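Local coordinates for protein formylmethanofuran--tetrahydromethanopterin formyltransferase (Methanosarcina barkeri, PDB 1M5S) that probably catalyses the reversible transfer of a formyl group from formylmethanofuran to tetrahydromethanopterin, a step in methanogenesis from carbon dioxide, at residues A13-I18 against Y289-H294; G163-I168 against V244-I249; E7-Y12 against V274-A279; F43-I48 against T195-G200; A21-T26 against V72-C77. All coordinates share one frame; numbering follows the deposited sequence.

Interaction 1: residues A13-I18 against Y289-H294; sequences AEAFPI and YQFKLH
Tyr289 and Ala15 meet as a hydrogen-bonded antiparallel pair. Ala15 N reaches Tyr289 O at 3.0 Å, and Tyr289 N returns a bond to Ala15 O. Two residues along, Ala13 and Phe291 repeat the pattern, with Ala13 N to Phe291 O at 2.8 Å. The non-hydrogen-bonded pair Glu14 and Gln290 lies between them.

On one face, the small methyls of Ala13 and Ala15 face the side chains of Tyr289 and Phe291. Ala15 CB comes to the edge of the Phe291 ring, in its plane, 3.4 Å from CE1. Tyr289 CG stands anti to its own carbonyl carbon (chi1 -58°), which lays the ring edge along the neighbouring backbone, in plane with Ala15 O and Pro17 N. Its CE1 then sits 4.1 Å from Pro17 CB. A serine replacing Tyr289 would probably keep the backbone bonds but leave Pro17 without its aromatic neighbour.

Behind the pairing, the Glu14 carboxylate takes backbone N-H groups from Tyr282, Gly284 and Gly287, which probably helps to fix the loop before strand 289-292. Strand 12-26 pairs with 289-292 on one edge and, through Phe16 and Ala162, with 147-170; helix 254-268 packs against Tyr289 and Phe291 through Glu254, Lys258 and Met261.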
# COMPACT_ATOMS: atom_id res chain seq x y z
N ALA A 13 7.73 11.95 -29.96
CA ALA A 13 7.25 12.84 -28.92
C ALA A 13 7.95 14.20 -29.04
O ALA A 13 9.16 14.26 -29.28
CB ALA A 13 7.52 12.25 -27.55
N GLU A 14 7.18 15.26 -28.84
CA GLU A 14 7.68 16.62 -28.88
C GLU A 14 7.78 17.18 -27.47
O GLU A 14 6.76 17.44 -26.81
CB GLU A 14 6.73 17.48 -29.72
CG GLU A 14 7.09 18.96 -29.77
CD GLU A 14 7.11 19.51 -31.18
OE1 GLU A 14 6.19 19.19 -31.96
OE2 GLU A 14 8.07 20.24 -31.51
N ALA A 15 9.02 17.43 -27.03
CA ALA A 15 9.29 17.88 -25.67
C ALA A 15 9.81 19.32 -25.59
O ALA A 15 10.53 19.79 -26.49
CB ALA A 15 10.26 16.93 -25.01
N PHE A 16 9.51 19.98 -24.47
CA PHE A 16 9.87 21.38 -24.21
C PHE A 16 10.97 21.48 -23.15
O PHE A 16 11.12 20.59 -22.31
CB PHE A 16 8.64 22.14 -23.75
CG PHE A 16 7.44 21.96 -24.63
CD1 PHE A 16 6.77 20.74 -24.68
CD2 PHE A 16 6.98 23.00 -25.43
CE1 PHE A 16 5.67 20.56 -25.51
CE2 PHE A 16 5.87 22.84 -26.27
CZ PHE A 16 5.22 21.62 -26.31
N PRO A 17 11.77 22.57 -23.19
CA PRO A 17 12.70 22.80 -22.08
C PRO A 17 11.96 23.24 -20.81
O PRO A 17 10.88 23.86 -20.88
CB PRO A 17 13.63 23.88 -22.62
CG PRO A 17 12.78 24.64 -23.58
CD PRO A 17 11.90 23.60 -24.24
N ILE A 18 12.49 22.83 -19.66
CA ILE A 18 11.92 23.23 -18.38
C ILE A 18 13.02 23.27 -17.31
O ILE A 18 14.12 22.76 -17.52
CB ILE A 18 10.77 22.28 -17.96
CG1 ILE A 18 9.90 22.95 -16.89
CG2 ILE A 18 11.33 20.94 -17.49
CD1 ILE A 18 8.47 22.44 -16.83
N TYR A 289 12.86 19.46 -28.55
CA TYR A 289 13.31 18.08 -28.41
C TYR A 289 12.41 17.08 -29.14
O TYR A 289 11.18 17.14 -29.03
CB TYR A 289 13.41 17.71 -26.92
CG TYR A 289 14.34 18.61 -26.12
CD1 TYR A 289 13.85 19.69 -25.38
CD2 TYR A 289 15.72 18.38 -26.10
CE1 TYR A 289 14.70 20.52 -24.65
CE2 TYR A 289 16.59 19.20 -25.37
CZ TYR A 289 16.07 20.27 -24.65
OH TYR A 289 16.92 21.08 -23.93
N GLN A 290 13.03 16.24 -29.97
CA GLN A 290 12.30 15.21 -30.69
C GLN A 290 12.79 13.83 -30.29
O GLN A 290 13.99 13.51 -30.40
CB GLN A 290 12.42 15.41 -32.22
CG GLN A 290 13.76 14.99 -32.85
CD GLN A 290 13.59 14.08 -34.06
OE1 GLN A 290 12.59 14.17 -34.79
NE2 GLN A 290 14.57 13.21 -34.30
N PHE A 291 11.88 13.05 -29.72
CA PHE A 291 12.17 11.69 -29.30
C PHE A 291 11.42 10.72 -30.20
O PHE A 291 10.20 10.61 -30.12
CB PHE A 291 11.76 11.49 -27.84
CG PHE A 291 12.48 12.40 -26.89
CD1 PHE A 291 11.87 13.56 -26.41
CD2 PHE A 291 13.78 12.11 -26.47
CE1 PHE A 291 12.54 14.41 -25.54
CE2 PHE A 291 14.46 12.96 -25.59
CZ PHE A 291 13.83 14.11 -25.13
N LYS A 292 12.14 10.20 -31.19
CA LYS A 292 11.55 9.31 -32.17
C LYS A 292 11.45 7.90 -31.60
O LYS A 292 12.45 7.31 -31.18
CB LYS A 292 12.38 9.31 -33.47
CG LYS A 292 12.02 10.43 -34.44
CD LYS A 292 12.56 10.18 -35.84
N LEU A 293 10.23 7.37 -31.64
CA LEU A 293 9.92 6.08 -31.04
C LEU A 293 10.78 4.95 -31.60
O LEU A 293 11.36 4.17 -30.83
CB LEU A 293 8.43 5.76 -31.24
CG LEU A 293 7.44 6.18 -30.14
CD1 LEU A 293 7.78 7.54 -29.57
CD2 LEU A 293 6.02 6.16 -30.70
N HIS A 294 10.96 4.92 -32.91
CA HIS A 294 11.69 3.83 -33.55
C HIS A 294 13.18 3.85 -33.23
O HIS A 294 13.86 2.81 -33.30
CB HIS A 294 11.49 3.88 -35.07
CG HIS A 294 10.18 3.31 -35.52
ND1 HIS A 294 10.02 2.69 -36.74
CD2 HIS A 294 8.97 3.25 -34.91
CE1 HIS A 294 8.77 2.29 -36.87
NE2 HIS A 294 8.11 2.61 -35.77

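Interaction 2: residues G163-I168 against V244-I249; sequences GGNFFI and VYEIVI
Glu246 CG is anti to the backbone N (chi1 170°) and the rest of its chain is extended, which carries the carboxylate beside Asn165, not hydrogen-bonded to its OD1, and against Phe167. Phe167 CG instead lies beside its own backbone N (chi1 -76°), bringing the ring over Glu246. The setting is an antiparallel pair of strands, 163-168 and 244-249, in the alpha/beta sandwich of the formyltransferase.

Glu246 CB makes a CH-pi contact over one face of the Phe167 ring, offset toward its rim and 4.3 Å from the centroid. The carboxylate carbon CD follows to 3.4 Å from Phe167 CE1, the carboxylate plane turned 41° from the ring. Phe224 meets Phe167 edge-to-face, and Met145 of the second subunit packs on both Phe167 and Glu246.

The face carrying Phe166, Ile168, Ile247 and Ile249 is mostly apolar, though Tyr245 shares it and sends its OH to Glu146 of the second subunit. Ile247 CB sits over a face of Phe166 while its CD1 approaches Phe166 CZ at 4.0 Å. Helices 173-187 and 254-268 cover this layer, the first against Ile247 and the second against Phe166, Ile168 and Ile249.

Backbone bonds bind Phe166 to Ile247 and Ile168 to Tyr245 in both directions. Ile249 N also donates to Gly164 O, at 2.6 Å. Gly163 has backbone angles at which a side chain would jam against the preceding carbonyl oxygen. Asn165 is held at both ends of its amide: OD1 accepts from Gly280 N, and ND2 gives a nearly straight N-H, in its own amide plane, to Gly163 O at 3.1 Å.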
# COMPACT_ATOMS: atom_id res chain seq x y z
N GLY A 163 7.72 16.82 -21.10
CA GLY A 163 6.79 16.50 -22.17
C GLY A 163 7.17 15.34 -23.08
O GLY A 163 6.48 15.11 -24.07
N GLY A 164 8.25 14.63 -22.76
CA GLY A 164 8.46 13.32 -23.37
C GLY A 164 7.27 12.40 -23.08
O GLY A 164 6.63 12.54 -22.04
N ASN A 165 6.88 11.56 -24.03
CA ASN A 165 5.65 10.79 -23.85
C ASN A 165 5.50 9.65 -24.85
O ASN A 165 6.25 9.56 -25.82
CB ASN A 165 4.43 11.73 -23.95
CG ASN A 165 4.13 12.16 -25.37
OD1 ASN A 165 3.44 11.46 -26.11
ND2 ASN A 165 4.63 13.33 -25.75
N PHE A 166 4.58 8.74 -24.54
CA PHE A 166 4.04 7.81 -25.53
C PHE A 166 2.59 7.49 -25.21
O PHE A 166 2.11 7.74 -24.10
CB PHE A 166 4.90 6.54 -25.60
CG PHE A 166 4.95 5.76 -24.32
CD1 PHE A 166 4.01 4.77 -24.04
CD2 PHE A 166 5.95 6.01 -23.38
CE1 PHE A 166 4.06 4.04 -22.85
CE2 PHE A 166 6.01 5.29 -22.18
CZ PHE A 166 5.06 4.31 -21.92
N PHE A 167 1.84 7.11 -26.25
CA PHE A 167 0.43 6.77 -26.13
C PHE A 167 0.26 5.25 -26.12
O PHE A 167 1.04 4.53 -26.75
CB PHE A 167 -0.36 7.34 -27.32
CG PHE A 167 -0.61 8.83 -27.24
CD1 PHE A 167 0.34 9.70 -26.73
CD2 PHE A 167 -1.81 9.36 -27.70
CE1 PHE A 167 0.10 11.07 -26.68
CE2 PHE A 167 -2.06 10.73 -27.66
CZ PHE A 167 -1.10 11.58 -27.15
N ILE A 168 -0.73 4.77 -25.38
CA ILE A 168 -1.05 3.34 -25.32
C ILE A 168 -2.49 3.16 -25.73
O ILE A 168 -3.41 3.64 -25.05
CB ILE A 168 -0.89 2.75 -23.88
CG1 ILE A 168 0.52 3.01 -23.34
CG2 ILE A 168 -1.14 1.24 -23.90
CD1 ILE A 168 0.62 2.76 -21.85
N VAL A 244 -7.41 5.12 -24.77
CA VAL A 244 -6.02 5.52 -24.91
C VAL A 244 -5.58 6.19 -23.61
O VAL A 244 -6.33 6.97 -23.02
CB VAL A 244 -5.83 6.53 -26.07
CG1 VAL A 244 -4.34 6.82 -26.27
CG2 VAL A 244 -6.45 5.99 -27.35
N TYR A 245 -4.39 5.83 -23.15
CA TYR A 245 -3.74 6.55 -22.06
C TYR A 245 -2.38 7.04 -22.53
O TYR A 245 -1.74 6.41 -23.38
CB TYR A 245 -3.56 5.66 -20.82
CG TYR A 245 -4.84 5.45 -20.04
CD1 TYR A 245 -5.34 6.45 -19.21
CD2 TYR A 245 -5.57 4.27 -20.17
CE1 TYR A 245 -6.55 6.28 -18.53
CE2 TYR A 245 -6.77 4.10 -19.51
CZ TYR A 245 -7.25 5.10 -18.69
OH TYR A 245 -8.47 4.94 -18.09
N GLU A 246 -1.96 8.19 -22.01
CA GLU A 246 -0.66 8.75 -22.31
C GLU A 246 0.18 8.82 -21.04
O GLU A 246 -0.35 9.00 -19.95
CB GLU A 246 -0.82 10.15 -22.91
CG GLU A 246 0.47 10.92 -23.06
CD GLU A 246 0.27 12.35 -23.52
OE1 GLU A 246 -0.88 12.85 -23.49
OE2 GLU A 246 1.28 12.98 -23.91
N ILE A 247 1.48 8.55 -21.18
CA ILE A 247 2.42 8.76 -20.09
C ILE A 247 3.36 9.90 -20.46
O ILE A 247 4.00 9.85 -21.51
CB ILE A 247 3.21 7.46 -19.80
CG1 ILE A 247 2.25 6.39 -19.26
CG2 ILE A 247 4.33 7.72 -18.79
CD1 ILE A 247 2.91 5.23 -18.62
N VAL A 248 3.25 11.00 -19.72
CA VAL A 248 4.15 12.14 -19.86
C VAL A 248 5.36 11.99 -18.94
O VAL A 248 5.22 11.63 -17.78
CB VAL A 248 3.44 13.47 -19.55
CG1 VAL A 248 4.42 14.63 -19.65
CG2 VAL A 248 2.29 13.68 -20.51
N ILE A 249 6.53 12.30 -19.48
CA ILE A 249 7.81 12.06 -18.81
C ILE A 249 8.64 13.36 -18.83
O ILE A 249 8.86 13.94 -19.89
CB ILE A 249 8.62 10.94 -19.54
CG1 ILE A 249 7.76 9.68 -19.65
CG2 ILE A 249 9.92 10.65 -18.82
CD1 ILE A 249 8.31 8.63 -20.57

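Interaction 3: residues E7-Y12 against V274-A279; sequences EIEDTY and VKKISA
The carboxylate of Glu9 reaches across to Ser278 and Lys276. Ser278 OG donates to its OE2 from the anti side, 34° out of the carboxylate plane, over a short 2.5 Å. Ser278 OG stands anti to the backbone N (chi1 -167°), which turns the hydroxyl to the glutamate. The same OE2 forms a long salt bridge with Lys276 NZ, 3.8 Å away, so one oxygen faces both a hydroxyl and an ammonium group.

The carboxylate of Glu7 lies alongside the Lys276 chain, the two side chains pointing the same way. Its OE1 touches Lys276 CE at 3.6 Å, while the charges stay farther apart. Lys276, bent at chi2 and chi3, lies near both Glu7 and Glu9; it also makes a cation-pi contact with Phe169. A water gives one hydrogen bond to Glu7 OE1 and another to Lys275 O, linking the Glu7 side chain to the backbone of Lys275.

On the other face, Ile8 CD1 nestles against Ile277 CG1 at 3.6 Å. Ile265 of helix 254-268 touches both isoleucines. Farther along, past the inverse gamma turn centred on Asp10, Thr11 CG2 packs toward Ala279 CB, 4.2 Å away.

Ile277 bridges the backbones: its N donates to Glu7 O at 2.9 Å, and its O accepts from Glu9 N. Bonds from one residue to the two flanking its partner are the signature of parallel beta pairing, here adding the short strand 6-8 beside 274-278, whose other neighbour is the antiparallel strand 147-170.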
# COMPACT_ATOMS: atom_id res chain seq x y z
N GLU A 7 1.98 -2.86 -32.62
CA GLU A 7 2.48 -1.85 -33.55
C GLU A 7 3.05 -0.62 -32.84
O GLU A 7 2.34 0.07 -32.11
CB GLU A 7 1.37 -1.41 -34.50
CG GLU A 7 1.80 -0.33 -35.48
CD GLU A 7 0.65 0.22 -36.30
OE1 GLU A 7 -0.52 0.10 -35.88
OE2 GLU A 7 0.92 0.80 -37.37
N ILE A 8 4.32 -0.33 -33.10
CA ILE A 8 4.94 0.91 -32.65
C ILE A 8 4.93 1.91 -33.81
O ILE A 8 5.59 1.69 -34.82
CB ILE A 8 6.42 0.69 -32.21
CG1 ILE A 8 6.52 -0.53 -31.28
CG2 ILE A 8 6.96 1.96 -31.53
CD1 ILE A 8 5.71 -0.44 -30.00
N GLU A 9 4.14 2.97 -33.68
CA GLU A 9 4.05 4.02 -34.69
C GLU A 9 5.41 4.68 -34.94
O GLU A 9 6.18 4.90 -34.00
CB GLU A 9 3.05 5.09 -34.27
CG GLU A 9 1.76 5.03 -35.02
CD GLU A 9 1.17 6.41 -35.25
OE1 GLU A 9 1.27 6.92 -36.38
OE2 GLU A 9 0.59 6.98 -34.30
N ASP A 10 5.69 4.96 -36.21
CA ASP A 10 6.89 5.70 -36.58
C ASP A 10 6.59 7.19 -36.46
O ASP A 10 6.28 7.86 -37.45
CB ASP A 10 7.32 5.35 -38.02
CG ASP A 10 8.74 5.81 -38.35
OD1 ASP A 10 9.38 6.49 -37.51
OD2 ASP A 10 9.22 5.47 -39.45
N THR A 11 6.49 7.63 -35.21
CA THR A 11 6.28 9.04 -34.90
C THR A 11 7.27 9.44 -33.79
O THR A 11 8.26 8.74 -33.54
CB THR A 11 4.79 9.31 -34.50
OG1 THR A 11 4.60 10.70 -34.22
CG2 THR A 11 4.39 8.48 -33.29
N TYR A 12 7.09 10.64 -33.27
CA TYR A 12 7.98 11.14 -32.22
C TYR A 12 7.22 11.96 -31.19
O TYR A 12 6.12 12.47 -31.46
CB TYR A 12 9.06 12.04 -32.84
CG TYR A 12 8.47 13.26 -33.57
CD1 TYR A 12 8.00 13.13 -34.88
CD2 TYR A 12 8.40 14.50 -32.92
CE1 TYR A 12 7.45 14.24 -35.54
CE2 TYR A 12 7.85 15.61 -33.58
CZ TYR A 12 7.38 15.47 -34.89
OH TYR A 12 6.84 16.55 -35.53
N VAL A 274 -3.28 -4.72 -25.80
CA VAL A 274 -2.68 -3.47 -26.26
C VAL A 274 -2.53 -3.56 -27.77
O VAL A 274 -2.12 -4.59 -28.29
CB VAL A 274 -1.31 -3.24 -25.60
CG1 VAL A 274 -0.62 -2.03 -26.24
CG2 VAL A 274 -1.48 -3.03 -24.11
N LYS A 275 -3.00 -2.53 -28.47
CA LYS A 275 -3.10 -2.55 -29.93
C LYS A 275 -2.00 -1.75 -30.62
O LYS A 275 -1.52 -2.14 -31.69
CB LYS A 275 -4.46 -2.02 -30.37
CG LYS A 275 -5.63 -2.89 -29.93
CD LYS A 275 -5.43 -4.33 -30.36
CE LYS A 275 -6.56 -5.21 -29.89
NZ LYS A 275 -6.32 -6.62 -30.29
N LYS A 276 -1.59 -0.65 -30.01
CA LYS A 276 -0.62 0.25 -30.63
C LYS A 276 0.04 1.15 -29.60
O LYS A 276 -0.57 1.53 -28.60
CB LYS A 276 -1.32 1.11 -31.68
CG LYS A 276 -0.37 1.85 -32.61
CD LYS A 276 -0.93 3.19 -33.06
CE LYS A 276 -1.78 3.05 -34.29
NZ LYS A 276 -2.17 4.39 -34.81
N ILE A 277 1.32 1.44 -29.82
CA ILE A 277 2.02 2.50 -29.11
C ILE A 277 2.20 3.68 -30.07
O ILE A 277 2.70 3.51 -31.19
CB ILE A 277 3.43 2.05 -28.64
CG1 ILE A 277 3.33 0.87 -27.66
CG2 ILE A 277 4.19 3.24 -28.04
CD1 ILE A 277 2.59 1.18 -26.37
N SER A 278 1.83 4.86 -29.61
CA SER A 278 2.12 6.08 -30.35
C SER A 278 2.79 7.11 -29.44
O SER A 278 3.40 6.74 -28.43
CB SER A 278 0.84 6.65 -30.96
OG SER A 278 1.14 7.65 -31.92
N ALA A 279 2.75 8.38 -29.85
CA ALA A 279 3.34 9.49 -29.10
C ALA A 279 2.75 10.80 -29.57
O ALA A 279 2.27 10.91 -30.70
CB ALA A 279 4.85 9.52 -29.29
O HOH W 1 -2.23 -1.21 -34.40
O HOH W 2 -0.38 -4.18 -32.86

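Interaction 4: residues F43-I48 against T195-G200; sequences FATSVI and TPFPGG
Pro196 meets Ala44 and Thr45 first: its ring carbon CB rests 3.8 Å from Thr45 O, and its carbonyl oxygen receives a CA-H...O contact from Thr45 CA at 3.4 Å. The same oxygen lies close to the Thr45 methyl.

Phe197 comes next. Its CB points away, yet the ring swings back so that Thr45 CB sits over the centre of one face, 4.0 Å from the centroid and only 4° off the normal. This is a CH-pi contact, and the ring also brings CE1 to 3.3 Å from Thr45 O. Ser46 CB approaches more loosely, 4.3 Å from CE1.

Pro198 closes the grip, its CD 3.6 Å from Thr45 CG2, with the two side chains crossing at about a right angle. Beyond it the chain turns at Gly199 and Gly200, where Gly200 N bonds back to Phe197 O at 2.7 Å. Thr45 has OG1 between its backbone N and carbonyl carbon (chi1 63°), leaving CG2 facing Pro198 while OG1 bonds Gln94 O of the second subunit.

Packing thus joins two loops at the subunit interface: one links helix 30-41 to strand 53-60, the other follows strand 193-194, and Thr98 and Cys95 of the second subunit pack on Phe197 and Pro198.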
# COMPACT_ATOMS: atom_id res chain seq x y z
N PHE A 43 -0.78 18.19 -6.57
CA PHE A 43 -1.25 19.40 -7.24
C PHE A 43 -0.17 19.98 -8.18
O PHE A 43 0.14 21.17 -8.14
CB PHE A 43 -1.68 20.44 -6.20
CG PHE A 43 -2.43 21.63 -6.77
CD1 PHE A 43 -3.17 21.49 -7.94
CD2 PHE A 43 -2.40 22.86 -6.13
CE1 PHE A 43 -3.88 22.57 -8.46
CE2 PHE A 43 -3.11 23.95 -6.65
CZ PHE A 43 -3.85 23.80 -7.82
N ALA A 44 0.41 19.11 -9.00
CA ALA A 44 1.51 19.51 -9.90
C ALA A 44 1.64 18.53 -11.07
O ALA A 44 2.67 17.85 -11.22
CB ALA A 44 2.83 19.52 -9.13
N THR A 45 0.60 18.46 -11.89
CA THR A 45 0.58 17.61 -13.08
C THR A 45 1.08 18.34 -14.33
O THR A 45 1.72 17.72 -15.19
CB THR A 45 -0.84 17.02 -13.35
OG1 THR A 45 -1.77 18.07 -13.62
CG2 THR A 45 -1.33 16.21 -12.15
N SER A 46 0.93 19.66 -14.35
CA SER A 46 1.20 20.48 -15.54
C SER A 46 1.33 21.96 -15.18
O SER A 46 0.38 22.54 -14.65
CB SER A 46 0.07 20.29 -16.57
OG SER A 46 0.31 21.03 -17.76
N VAL A 47 2.47 22.57 -15.50
CA VAL A 47 2.76 23.98 -15.17
C VAL A 47 1.86 24.95 -15.94
O VAL A 47 1.90 26.16 -15.75
CB VAL A 47 4.23 24.38 -15.47
CG1 VAL A 47 5.16 23.80 -14.42
CG2 VAL A 47 4.64 23.91 -16.85
N ILE A 48 1.01 24.38 -16.80
CA ILE A 48 0.17 25.17 -17.66
C ILE A 48 -1.17 25.50 -16.95
O ILE A 48 -2.02 26.21 -17.50
CB ILE A 48 -0.02 24.41 -19.02
CG1 ILE A 48 0.60 25.22 -20.16
CG2 ILE A 48 -1.49 24.08 -19.28
CD1 ILE A 48 1.87 24.62 -20.74
N THR A 195 7.07 11.17 -13.81
CA THR A 195 5.85 11.13 -14.59
C THR A 195 4.76 11.88 -13.83
O THR A 195 4.16 11.34 -12.90
CB THR A 195 5.41 9.65 -14.85
OG1 THR A 195 5.33 8.94 -13.61
CG2 THR A 195 6.41 8.94 -15.76
N PRO A 196 4.58 13.18 -14.13
CA PRO A 196 3.93 14.10 -13.18
C PRO A 196 2.41 13.98 -13.07
O PRO A 196 1.80 14.56 -12.16
CB PRO A 196 4.35 15.48 -13.69
CG PRO A 196 4.60 15.27 -15.14
CD PRO A 196 5.26 13.92 -15.21
N PHE A 197 1.77 13.28 -14.00
CA PHE A 197 0.31 13.21 -13.99
C PHE A 197 -0.21 12.26 -12.91
O PHE A 197 0.58 11.64 -12.21
CB PHE A 197 -0.20 12.82 -15.38
CG PHE A 197 -0.60 14.00 -16.22
CD1 PHE A 197 0.36 14.88 -16.72
CD2 PHE A 197 -1.95 14.29 -16.42
CE1 PHE A 197 -0.02 16.03 -17.39
CE2 PHE A 197 -2.34 15.44 -17.10
CZ PHE A 197 -1.37 16.32 -17.58
N PRO A 198 -1.53 12.28 -12.63
CA PRO A 198 -2.06 11.48 -11.52
C PRO A 198 -1.78 9.98 -11.67
O PRO A 198 -2.28 9.34 -12.59
CB PRO A 198 -3.55 11.77 -11.54
CG PRO A 198 -3.65 13.13 -12.19
CD PRO A 198 -2.60 13.08 -13.26
N GLY A 199 -0.98 9.45 -10.75
CA GLY A 199 -0.52 8.07 -10.87
C GLY A 199 0.49 7.90 -12.00
O GLY A 199 0.79 6.78 -12.40
N GLY A 200 1.00 9.03 -12.50
CA GLY A 200 1.92 9.01 -13.62
C GLY A 200 1.22 8.97 -14.97
O GLY A 200 1.88 8.88 -16.01

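Interaction 5: residues A21-T26 against V72-C77; sequences ARVLIT and VYVQIC
Tyr73 fills the hollow between Arg22 and Leu24, its ring sandwiched by their side chains. The frame is an antiparallel beta pair, strands 12-26 and 71-78, in the sandwich fold of the enzyme.

Leu24 CD1 presses over the centre of one ring face, 3.9 Å from the centroid. Against the opposite face the Arg22 guanidinium lies nearly flat, planes 18° apart, its CZ 4.0 Å from the centroid in a cation-pi stack. The arginine chain is extended from CG to NE, and CG is anti to the backbone N (chi1 -155°), which carries it out from the sheet beside the Tyr73 ring. Glu57 forms a salt bridge with Arg22 NH2, Gly107 O accepts from NH1, and Glu57 also takes a hydrogen bond from Gln75 NE2. A leucine in place of Arg22 would probably lose the cation-pi stack on Tyr73 and leave Glu57 without this ion-pair mate.

On the other face, small and branched groups mesh. The Val74 methyl CG2 fits against Val23 CB at 3.7 Å, and Ile25 CD1 approaches that methyl from farther along at 4.2 Å. Helix 81-95 packs on Ala21, Val23 and Ile76, while helix 30-41 packs on Val72 and Val74.

Pairs of backbone bonds join Ala21 to Ile76, Val23 to Val74 and Ile25 to Val72; in the last, Val72 N lies 2.7 Å from Ile25 O.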
# COMPACT_ATOMS: atom_id res chain seq x y z
N ALA A 21 14.35 21.07 -10.39
CA ALA A 21 15.06 20.89 -9.12
C ALA A 21 14.87 19.46 -8.60
O ALA A 21 13.77 18.94 -8.66
CB ALA A 21 14.56 21.90 -8.09
N ARG A 22 15.97 18.80 -8.28
CA ARG A 22 16.01 17.47 -7.66
C ARG A 22 16.23 17.60 -6.16
O ARG A 22 17.12 18.33 -5.70
CB ARG A 22 17.14 16.66 -8.29
CG ARG A 22 16.94 15.15 -8.23
CD ARG A 22 18.27 14.39 -8.28
NE ARG A 22 18.14 12.99 -8.71
CZ ARG A 22 19.07 12.06 -8.47
NH1 ARG A 22 20.19 12.37 -7.79
NH2 ARG A 22 18.98 10.79 -8.85
N VAL A 23 15.36 16.94 -5.39
CA VAL A 23 15.41 16.93 -3.92
C VAL A 23 15.35 15.49 -3.40
O VAL A 23 14.51 14.70 -3.84
CB VAL A 23 14.21 17.71 -3.29
CG1 VAL A 23 14.39 17.82 -1.79
CG2 VAL A 23 14.07 19.07 -3.91
N LEU A 24 16.20 15.17 -2.43
CA LEU A 24 16.13 13.90 -1.71
C LEU A 24 15.44 14.09 -0.36
O LEU A 24 15.88 14.89 0.46
CB LEU A 24 17.53 13.33 -1.48
CG LEU A 24 17.67 12.08 -0.61
CD1 LEU A 24 16.93 10.92 -1.23
CD2 LEU A 24 19.13 11.75 -0.45
N ILE A 25 14.29 13.44 -0.19
CA ILE A 25 13.63 13.41 1.11
C ILE A 25 13.91 12.06 1.78
O ILE A 25 13.60 11.02 1.22
CB ILE A 25 12.09 13.60 0.98
CG1 ILE A 25 11.78 14.88 0.21
CG2 ILE A 25 11.45 13.69 2.37
CD1 ILE A 25 10.38 14.94 -0.33
N THR A 26 14.63 12.09 2.91
CA THR A 26 14.77 10.89 3.73
C THR A 26 13.81 10.93 4.90
O THR A 26 13.21 11.97 5.19
CB THR A 26 16.20 10.71 4.28
OG1 THR A 26 16.46 11.68 5.29
CG2 THR A 26 17.24 10.83 3.15
N VAL A 72 13.35 9.31 -0.85
CA VAL A 72 12.69 9.43 -2.15
C VAL A 72 13.24 10.67 -2.86
O VAL A 72 13.27 11.76 -2.28
CB VAL A 72 11.15 9.60 -2.02
CG1 VAL A 72 10.51 9.64 -3.39
CG2 VAL A 72 10.55 8.48 -1.19
N TYR A 73 13.74 10.49 -4.08
CA TYR A 73 14.09 11.61 -4.95
C TYR A 73 12.85 12.14 -5.64
O TYR A 73 12.05 11.38 -6.18
CB TYR A 73 15.10 11.17 -6.02
CG TYR A 73 16.47 10.86 -5.48
CD1 TYR A 73 17.39 11.88 -5.22
CD2 TYR A 73 16.87 9.54 -5.28
CE1 TYR A 73 18.67 11.58 -4.78
CE2 TYR A 73 18.15 9.24 -4.83
CZ TYR A 73 19.04 10.26 -4.58
OH TYR A 73 20.32 9.95 -4.17
N VAL A 74 12.64 13.45 -5.53
CA VAL A 74 11.58 14.11 -6.27
C VAL A 74 12.17 15.17 -7.20
O VAL A 74 13.35 15.52 -7.09
CB VAL A 74 10.53 14.77 -5.32
CG1 VAL A 74 9.81 13.69 -4.51
CG2 VAL A 74 11.21 15.77 -4.39
N GLN A 75 11.42 15.47 -8.25
CA GLN A 75 11.76 16.56 -9.15
C GLN A 75 10.61 17.54 -9.13
O GLN A 75 9.45 17.13 -9.11
CB GLN A 75 11.99 16.04 -10.58
CG GLN A 75 13.27 15.25 -10.76
CD GLN A 75 13.47 14.76 -12.18
OE1 GLN A 75 12.83 15.25 -13.11
NE2 GLN A 75 14.39 13.82 -12.36
N ILE A 76 10.94 18.80 -8.91
CA ILE A 76 9.96 19.87 -9.01
C ILE A 76 10.40 20.75 -10.17
O ILE A 76 11.58 21.05 -10.32
CB ILE A 76 9.88 20.67 -7.70
CG1 ILE A 76 9.40 19.76 -6.56
CG2 ILE A 76 8.92 21.85 -7.86
CD1 ILE A 76 9.73 20.26 -5.15
N CYS A 77 9.46 20.98 -11.09
CA CYS A 77 9.77 21.55 -12.40
C CYS A 77 8.94 22.81 -12.62
O CYS A 77 7.77 22.87 -12.23
CB CYS A 77 9.43 20.55 -13.52
SG CYS A 77 10.16 18.90 -13.36

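From the N terminus, 7-12 waits for 274-279 (interaction 3) and 13-18 for 289-294 (interaction 1). Their long loops cross, weaving both ends of the chain together; His294 NE2 probably bonds Ile8 O. Interaction 5 closes first, joining 21-26 to 72-77 inside both loops. Interaction 4 crosses it, since 43-48 lies within that loop but reaches out to 195-200. Interaction 2, between 163-168 and 244-249, crosses interaction 4 in turn and nests within 1 and 3. Strand 12-26 serves interactions 1 and 5, on opposite sides of the chain's centre, while strand 147-170 runs beside both 12-26 and 274-278. Interactions 2 and 4 also touch the second subunit.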